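Local atomic coordinates of aminotransferase TlmJ (Streptoalloteichus hindustanus, PDB entry 5UID), a protein that probably transfers amino groups as a pyridoxal 5'-phosphate-dependent aminotransferase of the DegT/DnrJ/EryC1 family, apparently in natural product biosynthesis. Residues A348-A351 against A352-L356. Numbering follows the deposited sequence.
Sequences AERA and AEETL
Arg350 and Glu354, one turn apart on helix 346-354, form an i to i+4 salt bridge in which Arg350 NE donates to Glu354 OE1 at 2.9 Å along a nearly straight N-H path (165°). The arginine chain is fully extended with CG anti to the backbone N (chi1 173°), which sends NE toward the C-terminal end of the helix; the carboxylate meets the guanidinium at its NE edge, the two planes 80° apart. A lysine in place of Glu354 would probably leave NE without this acceptor and set two positive charges beside each other. Toward the helix end the backbone bonding shifts. Ala352 N still reaches Ala348 O at 2.9 Å, but Arg350 O accepts Glu353 N, at 3.1 Å from above the carbonyl plane, and weakly Glu354 N; the bond of Glu353 N to Glu349 O is weak. Ala351 O is gripped chiefly by Thr355 OG1, at 2.6 Å, with weak additional bonds from Glu354 N and Thr355 N. Glu349 OE2 turns elsewhere, to His334 and Leu345 N, while Arg312 serves Ala352 O and Thr355 O. Such mixed i+3 and i+4 bonding is common in the last turn of a helix; Thr355, first to leave helical phi/psi, opens strand 355-358, antiparallel to strand 303-306.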
loop_
_atom_site.group_PDB
_atom_site.type_symbol
_atom_site.label_atom_id
_atom_site.label_comp_id
_atom_site.label_asym_id
_atom_site.label_seq_id
_atom_site.Cartn_x
_atom_site.Cartn_y
_atom_site.Cartn_z
ATOM N N ALA A 348 21.815 -20.757 10.258
ATOM C CA ALA A 348 21.006 -20.302 9.133
ATOM C C ALA A 348 21.532 -20.852 7.813
ATOM O O ALA A 348 20.748 -21.176 6.913
ATOM C CB ALA A 348 20.964 -18.774 9.103
ATOM N N GLU A 349 22.856 -20.965 7.679
ATOM C CA GLU A 349 23.438 -21.509 6.457
ATOM C C GLU A 349 23.041 -22.966 6.267
ATOM O O GLU A 349 22.637 -23.376 5.173
ATOM C CB GLU A 349 24.961 -21.359 6.491
ATOM C CG GLU A 349 25.438 -19.913 6.434
ATOM C CD GLU A 349 26.914 -19.759 6.771
ATOM O OE1 GLU A 349 27.627 -20.783 6.813
ATOM O OE2 GLU A 349 27.357 -18.612 6.998
ATOM N N ARG A 350 23.147 -23.765 7.332
ATOM C CA ARG A 350 22.733 -25.163 7.257
ATOM C C ARG A 350 21.239 -25.283 6.976
ATOM O O ARG A 350 20.815 -26.126 6.176
ATOM C CB ARG A 350 23.095 -25.883 8.556
ATOM C CG ARG A 350 22.560 -27.300 8.651
ATOM C CD ARG A 350 22.857 -27.913 10.007
ATOM N NE ARG A 350 22.265 -29.238 10.149
ATOM C CZ ARG A 350 22.331 -29.973 11.255
ATOM N NH1 ARG A 350 22.967 -29.511 12.323
ATOM N NH2 ARG A 350 21.762 -31.170 11.292
ATOM N N ALA A 351 20.426 -24.443 7.622
ATOM C CA ALA A 351 18.984 -24.500 7.415
ATOM C C ALA A 351 18.617 -24.171 5.974
ATOM O O ALA A 351 17.691 -24.765 5.410
ATOM C CB ALA A 351 18.277 -23.549 8.381
ATOM N N ALA A 352 19.339 -23.233 5.355
ATOM C CA ALA A 352 19.049 -22.857 3.977
ATOM C C ALA A 352 19.363 -23.971 2.988
ATOM O O ALA A 352 18.796 -23.987 1.889
ATOM C CB ALA A 352 19.827 -21.596 3.600
ATOM N N GLU A 353 20.248 -24.901 3.344
ATOM C CA GLU A 353 20.612 -25.989 2.449
ATOM C C GLU A 353 19.853 -27.279 2.718
ATOM O O GLU A 353 19.841 -28.162 1.854
ATOM C CB GLU A 353 22.114 -26.274 2.542
ATOM C CG GLU A 353 22.994 -25.210 1.920
ATOM C CD GLU A 353 24.469 -25.518 2.081
ATOM O OE1 GLU A 353 24.987 -25.383 3.210
ATOM O OE2 GLU A 353 25.107 -25.909 1.081
ATOM N N GLU A 354 19.218 -27.411 3.882
ATOM C CA GLU A 354 18.626 -28.675 4.290
ATOM C C GLU A 354 17.114 -28.639 4.452
ATOM O O GLU A 354 16.508 -29.702 4.625
ATOM C CB GLU A 354 19.249 -29.149 5.612
ATOM C CG GLU A 354 20.739 -29.436 5.522
ATOM C CD GLU A 354 21.318 -29.932 6.834
ATOM O OE1 GLU A 354 20.593 -29.910 7.852
ATOM O OE2 GLU A 354 22.498 -30.344 6.847
ATOM N N THR A 355 16.488 -27.469 4.393
ATOM C CA THR A 355 15.073 -27.335 4.701
ATOM C C THR A 355 14.257 -27.207 3.423
ATOM O O THR A 355 14.677 -26.552 2.465
ATOM C CB THR A 355 14.826 -26.121 5.601
ATOM O OG1 THR A 355 15.786 -26.113 6.665
ATOM C CG2 THR A 355 13.428 -26.173 6.197
ATOM N N LEU A 356 13.091 -27.848 3.416
ATOM C CA LEU A 356 12.131 -27.736 2.328
ATOM C C LEU A 356 10.742 -27.617 2.934
ATOM O O LEU A 356 10.395 -28.373 3.847
ATOM C CB LEU A 356 12.203 -28.946 1.390
ATOM C CG LEU A 356 11.425 -28.823 0.077
ATOM C CD1 LEU A 356 12.052 -27.758 -0.810
ATOM C CD2 LEU A 356 11.353 -30.159 -0.647
#